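Methyltransferase FkbM (Methylobacillus flagellatus KT, PDB 2PY6) probably acts as a methyltransferase of the FkbM family. Local coordinates at residues 78-87 / 93-104; 141-149 / 195-203. All blocks are in the same frame, centred on the assembly; numbering follows the deposited sequence.

Contact 1: residues 78-87 / 93-104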
loop_
_atom_site.group_PDB
_atom_site.type_symbol
_atom_site.label_atom_id
_atom_site.label_comp_id
_atom_site.label_asym_id
_atom_site.label_seq_id
_atom_site.Cartn_x
_atom_site.Cartn_y
_atom_site.Cartn_z
ATOM N N VAL A 78 27.794 14.235 13.699
ATOM C CA VAL A 78 26.641 13.949 12.843
ATOM C C VAL A 78 25.561 15.018 13.139
ATOM O O VAL A 78 25.057 15.114 14.266
ATOM C CB VAL A 78 26.090 12.546 13.069
ATOM C CG1 VAL A 78 25.058 12.205 11.972
ATOM C CG2 VAL A 78 27.227 11.505 13.058
ATOM N N ILE A 79 25.222 15.812 12.121
ATOM C CA ILE A 79 24.291 16.930 12.287
ATOM C C ILE A 79 22.838 16.730 11.840
ATOM O O ILE A 79 21.953 17.447 12.307
ATOM C CB ILE A 79 24.846 18.211 11.618
ATOM C CG1 ILE A 79 24.883 18.097 10.111
ATOM C CG2 ILE A 79 26.272 18.521 12.151
ATOM C CD1 ILE A 79 25.163 19.395 9.440
ATOM N N ALA A 80 22.562 15.772 10.962
ATOM C CA ALA A 80 21.192 15.621 10.456
ATOM C C ALA A 80 21.078 14.401 9.623
ATOM O O ALA A 80 22.095 13.808 9.256
ATOM C CB ALA A 80 20.820 16.849 9.593
ATOM N N ALA A 81 19.830 14.042 9.323
ATOM C CA ALA A 81 19.507 12.961 8.404
ATOM C C ALA A 81 18.517 13.545 7.423
ATOM O O ALA A 81 17.640 14.320 7.811
ATOM C CB ALA A 81 18.926 11.742 9.116
ATOM N N VAL A 82 18.681 13.166 6.158
ATOM C CA VAL A 82 17.857 13.630 5.085
ATOM C C VAL A 82 16.800 12.619 4.756
ATOM O O VAL A 82 17.083 11.441 4.531
ATOM C CB VAL A 82 18.696 13.926 3.807
ATOM C CG1 VAL A 82 17.813 14.292 2.669
ATOM C CG2 VAL A 82 19.664 15.042 4.083
ATOM N N ASP A 83 15.567 13.092 4.732
ATOM C CA ASP A 83 14.428 12.265 4.318
ATOM C C ASP A 83 13.265 13.212 3.938
ATOM O O ASP A 83 12.595 13.806 4.803
ATOM C CB ASP A 83 14.009 11.254 5.400
ATOM C CG ASP A 83 13.008 10.190 4.878
ATOM O OD1 ASP A 83 12.222 10.455 3.922
ATOM O OD2 ASP A 83 13.014 9.063 5.437
ATOM N N ASP A 84 13.062 13.349 2.631
ATOM C CA ASP A 84 12.013 14.213 2.055
ATOM C C ASP A 84 10.579 13.779 2.390
ATOM O O ASP A 84 9.659 14.574 2.251
ATOM C CB ASP A 84 12.147 14.293 0.519
ATOM C CG ASP A 84 13.388 15.053 0.070
ATOM O OD1 ASP A 84 13.669 16.118 0.649
ATOM O OD2 ASP A 84 14.067 14.601 -0.882
ATOM N N PHE A 85 10.409 12.531 2.819
ATOM C CA PHE A 85 9.112 11.980 3.165
ATOM C C PHE A 85 8.822 12.093 4.647
ATOM O O PHE A 85 7.752 11.718 5.069
ATOM C CB PHE A 85 9.075 10.515 2.743
ATOM C CG PHE A 85 9.506 10.302 1.306
ATOM C CD1 PHE A 85 8.616 10.530 0.297
ATOM C CD2 PHE A 85 10.789 9.895 0.982
ATOM C CE1 PHE A 85 8.941 10.361 -1.013
ATOM C CE2 PHE A 85 11.152 9.727 -0.341
ATOM C CZ PHE A 85 10.212 9.957 -1.347
ATOM N N ARG A 86 9.777 12.603 5.430
ATOM C CA ARG A 86 9.621 12.715 6.892
ATOM C C ARG A 86 10.040 14.047 7.544
ATOM O O ARG A 86 9.865 14.212 8.756
ATOM C CB ARG A 86 10.471 11.618 7.567
ATOM C CG ARG A 86 10.012 10.217 7.314
ATOM C CD ARG A 86 10.936 9.213 8.007
ATOM N NE ARG A 86 10.844 9.286 9.452
ATOM C CZ ARG A 86 11.614 8.617 10.300
ATOM N NH1 ARG A 86 12.577 7.825 9.879
ATOM N NH2 ARG A 86 11.426 8.776 11.586
ATOM N N TYR A 87 10.560 14.998 6.775
ATOM C CA TYR A 87 11.162 16.188 7.403
ATOM C C TYR A 87 10.249 17.170 8.099
ATOM O O TYR A 87 10.754 18.096 8.722
ATOM C CB TYR A 87 12.099 16.914 6.445
ATOM C CG TYR A 87 11.488 17.798 5.404
ATOM C CD1 TYR A 87 11.012 17.274 4.216
ATOM C CD2 TYR A 87 11.499 19.179 5.554
ATOM C CE1 TYR A 87 10.509 18.077 3.244
ATOM C CE2 TYR A 87 11.001 19.991 4.580
ATOM C CZ TYR A 87 10.511 19.427 3.415
ATOM O OH TYR A 87 10.012 20.219 2.425
ATOM N N TYR A 93 15.990 11.286 14.070
ATOM C CA TYR A 93 16.569 10.030 13.622
ATOM C C TYR A 93 17.833 9.816 14.468
ATOM O O TYR A 93 18.862 10.427 14.210
ATOM C CB TYR A 93 16.873 10.088 12.134
ATOM C CG TYR A 93 17.412 8.784 11.575
ATOM C CD1 TYR A 93 16.587 7.686 11.408
ATOM C CD2 TYR A 93 18.750 8.653 11.219
ATOM C CE1 TYR A 93 17.077 6.485 10.888
ATOM C CE2 TYR A 93 19.247 7.452 10.699
ATOM C CZ TYR A 93 18.405 6.378 10.528
ATOM O OH TYR A 93 18.903 5.173 10.023
ATOM N N TYR A 94 17.728 8.963 15.489
ATOM C CA TYR A 94 18.811 8.738 16.477
ATOM C C TYR A 94 19.249 10.085 17.060
ATOM O O TYR A 94 20.439 10.404 17.092
ATOM C CB TYR A 94 19.984 7.920 15.896
ATOM C CG TYR A 94 19.547 6.513 15.559
ATOM C CD1 TYR A 94 19.396 5.547 16.566
ATOM C CD2 TYR A 94 19.224 6.158 14.258
ATOM C CE1 TYR A 94 18.950 4.251 16.263
ATOM C CE2 TYR A 94 18.792 4.865 13.944
ATOM C CZ TYR A 94 18.649 3.924 14.943
ATOM O OH TYR A 94 18.196 2.669 14.625
ATOM N N GLY A 95 18.261 10.884 17.471
ATOM C CA GLY A 95 18.501 12.207 18.027
ATOM C C GLY A 95 18.783 13.291 17.010
ATOM O O GLY A 95 18.918 14.453 17.373
ATOM N N LEU A 96 18.868 12.938 15.730
ATOM C CA LEU A 96 19.185 13.919 14.704
ATOM C C LEU A 96 17.937 14.567 14.069
ATOM O O LEU A 96 16.942 13.901 13.829
ATOM C CB LEU A 96 19.980 13.259 13.571
ATOM C CG LEU A 96 21.260 12.461 13.840
ATOM C CD1 LEU A 96 21.634 11.649 12.575
ATOM C CD2 LEU A 96 22.381 13.345 14.304
ATOM N N PRO A 97 18.020 15.860 13.727
ATOM C CA PRO A 97 16.896 16.417 12.987
ATOM C C PRO A 97 16.774 15.761 11.603
ATOM O O PRO A 97 17.781 15.313 11.045
ATOM C CB PRO A 97 17.236 17.910 12.885
ATOM C CG PRO A 97 18.681 18.023 13.183
ATOM C CD PRO A 97 19.055 16.860 14.035
ATOM N N ILE A 98 15.543 15.644 11.101
ATOM C CA ILE A 98 15.290 15.099 9.768
ATOM C C ILE A 98 15.023 16.305 8.873
ATOM O O ILE A 98 14.135 17.095 9.142
ATOM C CB ILE A 98 14.136 14.064 9.748
ATOM C CG1 ILE A 98 14.477 12.900 10.695
ATOM C CG2 ILE A 98 13.883 13.511 8.306
ATOM C CD1 ILE A 98 13.469 11.822 10.714
ATOM N N ILE A 99 15.825 16.441 7.819
ATOM C CA ILE A 99 15.765 17.567 6.887
ATOM C C ILE A 99 15.467 17.116 5.454
ATOM O O ILE A 99 15.509 15.933 5.143
ATOM C CB ILE A 99 17.072 18.386 6.917
ATOM C CG1 ILE A 99 18.267 17.571 6.416
ATOM C CG2 ILE A 99 17.309 18.970 8.353
ATOM C CD1 ILE A 99 19.563 18.370 6.286
ATOM N N SER A 100 15.096 18.070 4.610
ATOM C CA SER A 100 14.819 17.804 3.207
ATOM C C SER A 100 16.130 17.766 2.426
ATOM O O SER A 100 17.158 18.257 2.889
ATOM C CB SER A 100 13.918 18.916 2.624
ATOM O OG SER A 100 14.644 20.138 2.479
ATOM N N THR A 101 16.107 17.198 1.236
ATOM C CA THR A 101 17.289 17.183 0.410
ATOM C C THR A 101 17.697 18.603 0.035
ATOM O O THR A 101 18.900 18.880 -0.058
ATOM C CB THR A 101 17.085 16.382 -0.885
ATOM O OG1 THR A 101 16.570 15.085 -0.573
ATOM C CG2 THR A 101 18.406 16.250 -1.656
ATOM N N ASP A 102 16.712 19.485 -0.219
ATOM C CA ASP A 102 17.003 20.897 -0.501
ATOM C C ASP A 102 17.723 21.584 0.671
ATOM O O ASP A 102 18.604 22.391 0.448
ATOM C CB ASP A 102 15.741 21.698 -0.879
ATOM C CG ASP A 102 15.280 21.461 -2.319
ATOM O OD1 ASP A 102 16.049 20.902 -3.158
ATOM O OD2 ASP A 102 14.130 21.854 -2.624
ATOM N N ARG A 103 17.356 21.257 1.908
ATOM C CA ARG A 103 18.024 21.828 3.073
ATOM C C ARG A 103 19.494 21.355 3.180
ATOM O O ARG A 103 20.396 22.128 3.535
ATOM C CB ARG A 103 17.226 21.483 4.332
ATOM C CG ARG A 103 17.793 22.000 5.667
ATOM C CD ARG A 103 18.076 23.488 5.681
ATOM N NE ARG A 103 18.508 23.937 7.021
ATOM C CZ ARG A 103 19.359 24.940 7.285
ATOM N NH1 ARG A 103 19.968 25.625 6.307
ATOM N NH2 ARG A 103 19.648 25.234 8.555
ATOM N N PHE A 104 19.718 20.095 2.829
ATOM C CA PHE A 104 21.029 19.494 2.818
ATOM C C PHE A 104 21.954 20.153 1.799
ATOM O O PHE A 104 23.077 20.508 2.131
ATOM C CB PHE A 104 20.883 17.984 2.557
ATOM C CG PHE A 104 22.112 17.318 1.973
ATOM C CD1 PHE A 104 23.322 17.325 2.652
ATOM C CD2 PHE A 104 22.022 16.606 0.787
ATOM C CE1 PHE A 104 24.425 16.690 2.132
ATOM C CE2 PHE A 104 23.120 15.975 0.264
ATOM C CZ PHE A 104 24.330 16.016 0.938
#

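Contact 2: residues 141-149 / 195-203. With EDO (1,2-ethanediol), chain C.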
loop_
_atom_site.group_PDB
_atom_site.type_symbol
_atom_site.label_atom_id
_atom_site.label_comp_id
_atom_site.label_asym_id
_atom_site.label_seq_id
_atom_site.Cartn_x
_atom_site.Cartn_y
_atom_site.Cartn_z
ATOM N N LEU A 141 30.241 9.336 0.858
ATOM C CA LEU A 141 30.706 7.984 1.154
ATOM C C LEU A 141 29.559 7.034 1.321
ATOM O O LEU A 141 28.519 7.422 1.799
ATOM C CB LEU A 141 31.355 7.928 2.542
ATOM C CG LEU A 141 32.577 8.714 2.889
ATOM C CD1 LEU A 141 32.696 8.800 4.393
ATOM C CD2 LEU A 141 33.796 8.078 2.264
ATOM N N ASN A 142 29.784 5.778 0.981
ATOM C CA ASN A 142 28.829 4.712 1.296
ATOM C C ASN A 142 29.237 4.166 2.699
ATOM O O ASN A 142 30.284 4.592 3.273
ATOM C CB ASN A 142 28.784 3.635 0.218
ATOM C CG ASN A 142 30.054 2.836 0.111
ATOM O OD1 ASN A 142 30.761 2.609 1.087
ATOM N ND2 ASN A 142 30.328 2.370 -1.086
ATOM N N PHE A 143 28.441 3.259 3.247
ATOM C CA PHE A 143 28.688 2.767 4.591
ATOM C C PHE A 143 30.056 2.077 4.799
ATOM O O PHE A 143 30.740 2.352 5.785
ATOM C CB PHE A 143 27.557 1.876 5.064
ATOM C CG PHE A 143 27.687 1.487 6.490
ATOM C CD1 PHE A 143 27.242 2.335 7.492
ATOM C CD2 PHE A 143 28.293 0.291 6.838
ATOM C CE1 PHE A 143 27.387 1.985 8.804
ATOM C CE2 PHE A 143 28.439 -0.055 8.152
ATOM C CZ PHE A 143 27.992 0.793 9.138
ATOM N N GLU A 144 30.475 1.246 3.860
ATOM C CA GLU A 144 31.755 0.541 4.010
ATOM C C GLU A 144 32.891 1.534 3.998
ATOM O O GLU A 144 33.853 1.369 4.756
ATOM C CB GLU A 144 31.978 -0.496 2.913
ATOM C CG GLU A 144 31.258 -1.796 3.113
ATOM C CD GLU A 144 29.744 -1.723 2.986
ATOM O OE1 GLU A 144 29.251 -0.845 2.241
ATOM O OE2 GLU A 144 29.067 -2.573 3.622
ATOM N N GLN A 145 32.773 2.553 3.127
ATOM C CA GLN A 145 33.739 3.659 3.060
ATOM C C GLN A 145 33.746 4.464 4.351
ATOM O O GLN A 145 34.813 4.852 4.830
ATOM C CB GLN A 145 33.460 4.574 1.872
ATOM C CG GLN A 145 33.675 3.892 0.483
ATOM C CD GLN A 145 33.273 4.787 -0.687
ATOM O OE1 GLN A 145 32.275 5.504 -0.622
ATOM N NE2 GLN A 145 34.039 4.737 -1.760
ATOM N N ALA A 146 32.563 4.715 4.917
ATOM C CA ALA A 146 32.479 5.400 6.206
ATOM C C ALA A 146 33.248 4.619 7.291
ATOM O O ALA A 146 34.036 5.205 8.041
ATOM C CB ALA A 146 31.027 5.554 6.646
ATOM N N VAL A 147 32.989 3.306 7.387
ATOM C CA VAL A 147 33.653 2.449 8.390
ATOM C C VAL A 147 35.183 2.558 8.286
ATOM O O VAL A 147 35.855 2.717 9.285
ATOM C CB VAL A 147 33.187 0.997 8.308
ATOM C CG1 VAL A 147 34.037 0.081 9.196
ATOM C CG2 VAL A 147 31.718 0.895 8.708
ATOM N N ARG A 148 35.711 2.538 7.063
ATOM C CA ARG A 148 37.132 2.620 6.841
ATOM C C ARG A 148 37.700 4.012 7.047
ATOM O O ARG A 148 38.761 4.157 7.637
ATOM C CB ARG A 148 37.468 2.120 5.428
ATOM C CG ARG A 148 38.990 2.157 5.088
ATOM C CD ARG A 148 39.231 1.512 3.723
ATOM N NE ARG A 148 39.021 0.073 3.773
ATOM C CZ ARG A 148 39.062 -0.718 2.707
ATOM N NH1 ARG A 148 39.350 -0.214 1.522
ATOM N NH2 ARG A 148 38.872 -2.027 2.837
ATOM N N ALA A 149 36.992 5.036 6.570
ATOM C CA ALA A 149 37.493 6.416 6.616
ATOM C C ALA A 149 37.560 7.008 8.007
ATOM O O ALA A 149 38.390 7.853 8.270
ATOM C CB ALA A 149 36.666 7.326 5.700
ATOM N N ASN A 195 37.247 -8.297 -3.972
ATOM C CA ASN A 195 37.430 -6.924 -4.430
ATOM C C ASN A 195 36.454 -5.979 -3.733
ATOM O O ASN A 195 36.856 -4.887 -3.360
ATOM C CB ASN A 195 37.362 -6.804 -5.943
ATOM C CG ASN A 195 38.573 -7.419 -6.621
ATOM O OD1 ASN A 195 39.563 -7.674 -5.974
ATOM N ND2 ASN A 195 38.471 -7.704 -7.901
ATOM N N PHE A 196 35.197 -6.382 -3.522
ATOM C CA PHE A 196 34.294 -5.520 -2.744
ATOM C C PHE A 196 34.866 -5.127 -1.349
ATOM O O PHE A 196 34.881 -3.952 -0.973
ATOM C CB PHE A 196 32.941 -6.173 -2.558
ATOM C CG PHE A 196 32.127 -5.535 -1.459
ATOM C CD1 PHE A 196 31.600 -4.283 -1.627
ATOM C CD2 PHE A 196 31.939 -6.191 -0.242
ATOM C CE1 PHE A 196 30.852 -3.706 -0.611
ATOM C CE2 PHE A 196 31.206 -5.619 0.773
ATOM C CZ PHE A 196 30.648 -4.388 0.581
ATOM N N HIS A 197 35.316 -6.127 -0.599
ATOM C CA HIS A 197 35.923 -5.929 0.710
ATOM C C HIS A 197 37.219 -5.107 0.637
ATOM O O HIS A 197 37.456 -4.274 1.484
ATOM C CB HIS A 197 36.179 -7.272 1.431
ATOM C CG HIS A 197 34.930 -8.053 1.740
ATOM N ND1 HIS A 197 33.981 -7.625 2.642
ATOM C CD2 HIS A 197 34.475 -9.233 1.248
ATOM C CE1 HIS A 197 32.981 -8.490 2.670
ATOM N NE2 HIS A 197 33.259 -9.478 1.835
ATOM N N LEU A 198 38.057 -5.325 -0.375
ATOM C CA LEU A 198 39.293 -4.547 -0.477
ATOM C C LEU A 198 39.052 -3.069 -0.841
ATOM O O LEU A 198 39.761 -2.204 -0.376
ATOM C CB LEU A 198 40.256 -5.169 -1.490
ATOM C CG LEU A 198 40.875 -6.514 -1.128
ATOM C CD1 LEU A 198 41.568 -7.119 -2.317
ATOM C CD2 LEU A 198 41.817 -6.376 0.032
ATOM N N THR A 199 38.047 -2.812 -1.671
ATOM C CA THR A 199 37.792 -1.484 -2.214
ATOM C C THR A 199 36.608 -0.713 -1.680
ATOM O O THR A 199 36.552 0.498 -1.903
ATOM C CB THR A 199 37.504 -1.572 -3.713
ATOM O OG1 THR A 199 36.298 -2.294 -3.919
ATOM C CG2 THR A 199 38.652 -2.267 -4.457
ATOM N N CYS A 200 35.678 -1.403 -1.014
ATOM C CA CYS A 200 34.402 -0.830 -0.518
ATOM C C CYS A 200 33.462 -0.467 -1.675
ATOM O O CYS A 200 32.579 0.331 -1.491
ATOM C CB CYS A 200 34.604 0.430 0.344
ATOM S SG CYS A 200 35.734 0.292 1.715
ATOM N N GLU A 201 33.655 -1.068 -2.851
ATOM C CA GLU A 201 32.886 -0.760 -4.042
ATOM C C GLU A 201 31.851 -1.841 -4.333
ATOM O O GLU A 201 32.190 -2.900 -4.851
ATOM C CB GLU A 201 33.821 -0.592 -5.271
ATOM C CG GLU A 201 33.076 -0.409 -6.611
ATOM C CD GLU A 201 32.005 0.700 -6.589
ATOM O OE1 GLU A 201 32.354 1.881 -6.558
ATOM O OE2 GLU A 201 30.802 0.385 -6.647
ATOM N N PRO A 202 30.576 -1.582 -4.010
ATOM C CA PRO A 202 29.553 -2.614 -4.238
ATOM C C PRO A 202 29.324 -3.075 -5.669
ATOM O O PRO A 202 28.797 -4.169 -5.864
ATOM C CB PRO A 202 28.291 -1.973 -3.689
ATOM C CG PRO A 202 28.519 -0.551 -3.699
ATOM C CD PRO A 202 29.984 -0.391 -3.381
ATOM N N GLU A 203 29.672 -2.260 -6.661
ATOM C CA GLU A 203 29.538 -2.675 -8.062
ATOM C C GLU A 203 30.252 -4.010 -8.329
ATOM O O GLU A 203 29.893 -4.705 -9.285
ATOM C CB GLU A 203 30.017 -1.592 -9.036
ATOM C CG GLU A 203 29.117 -0.354 -9.147
ATOM C CD GLU A 203 27.697 -0.664 -9.651
ATOM O OE1 GLU A 203 27.517 -1.478 -10.586
ATOM O OE2 GLU A 203 26.753 -0.068 -9.117
HETATM C C1 EDO C . 35.151 -3.394 3.447
HETATM O O1 EDO C . 34.910 -2.612 2.310
HETATM C C2 EDO C . 33.944 -4.271 3.766
HETATM O O2 EDO C . 34.375 -5.609 4.067
HETATM O O HOH W 1 35.806 2.662 -3.418
#

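Contact 1: residues 78-87 / 93-104
Ala81 and Val82 lie beside Ile98 and Ile99 as a parallel strand pair, and a type I' turn from Tyr93 to Leu96 joins 96-99 to the antiparallel edge strand 92-93, a hairpin at the border of the mixed sheet. The backbone ladder has three rungs: Ala81 N to Pro97 O (3.0 Å), Ile99 N to Ala81 O (2.8 Å) and Asp83 N to Ile99 O (2.9 Å). On the face bearing Val82 and Ile99, CG2 of Val82 reaches both Ile99 CG1 and, at 3.5 Å, CB of Phe104. On the other face Ala81 CB meets the Tyr93 ring obliquely. Leu96 CD1 and CD2 both touch Val78 CG1, the two side chains crossing at about a right angle, and CD2 also meets Val78 O.

Beyond the strands, Asp84 holds the start of helix 101-109. Its OD1 accepts from Thr101 N (2.7 Å) and its OD2 from Thr101 OG1 (2.6 Å), both on the syn side but well out of the carboxylate plane, so two bonds fix the turn of the carboxylate. Ser100 is the N-cap, its OG accepting from Arg103 N. CG of Tyr87 is wedged between backbone N and carbonyl carbon (chi1 79°), which lays the ring flat under Ser100: CB stands 3.4 Å from the ring centroid, a CH-pi contact over the face. Similarly, Ile98 CD1 sits over the Arg86 guanidinium, 3.7 Å from CZ, and Arg86 NH2 makes a salt bridge with Glu91.

Tyr87 OH bonds to Asp84 OD1 of the second subunit and Ser100 OG to Asp102 OD2 of that subunit, with Asp84 and Asp102 making the reciprocal bonds, which places this corner in a subunit interface. Strand 54-58 flanks 77-82 opposite 96-99; helix 123-135 packs on Val82, Thr101 and Phe104, and helix 64-68 on Val78 and Leu96.

Contact 2: residues 141-149 / 195-203
The guanidinium of Arg148 carries Cys200 SG over one face, 3.6 Å from CZ, and at its edge meets the carbonyls of His197 and Leu198. NH1 gives Leu198 O a firm bond (2.8 Å) close to the guanidinium plane, though from above the carbonyl plane; NH2 adds weak bonds to both oxygens. The Phe196 ring meets Glu144 through CZ, 3.7 Å from Glu144 CG, with OE2 at the ring edge, while Trp163 stacks on His197, whose ND1 is hydrogen-bonded at the ring edge to an ethanediol probably left from crystallisation.

Asn142 and Gln145 form a capping box at the start of helix 143-149: Asn142 OD1 accepts from Gln145 N (2.9 Å), and Gln145 OE1 from Asn142 N (3.0 Å). Held this way, the Asn142 amide points ND2 almost straight at Cys200 O (3.1 Å, 169° at the hydrogen). A leucine in place of Asn142 would probably leave Cys200 O without this donor and Gln145 N without its cap. Cys200, with positive phi, ends helix 184-199 and rests its CB on Gln145 CG at 3.6 Å.

Glu144 pairs with Arg121 and Arg401. Arg148 lies at the carboxyl end of helix 184-199, where the helix dipole would probably favour its charge, which Asp162 also balances in a salt bridge.

How the contacts relate
Contact 1 comes first in the sequence, and contact 2 follows wholly after it; both reach the six-stranded sheet. Their centres are 23 Å apart and their nearest atoms about 9 Å, so they do not touch. Contact 1 joins strands 77-82 and 96-99 near one border of the sheet; contact 2 begins at strand 140-142, the opposite border, and ties it to the end of helix 184-199. Contact 1 faces the second subunit, whereas Glu201 and Glu203 of contact 2 reach the third. Through Arg401, contact 2 also touches the seven-stranded sheet region, whose 3-2-1-4-5-7-6 order is that of class I methyltransferases, linking the two halves of the chain.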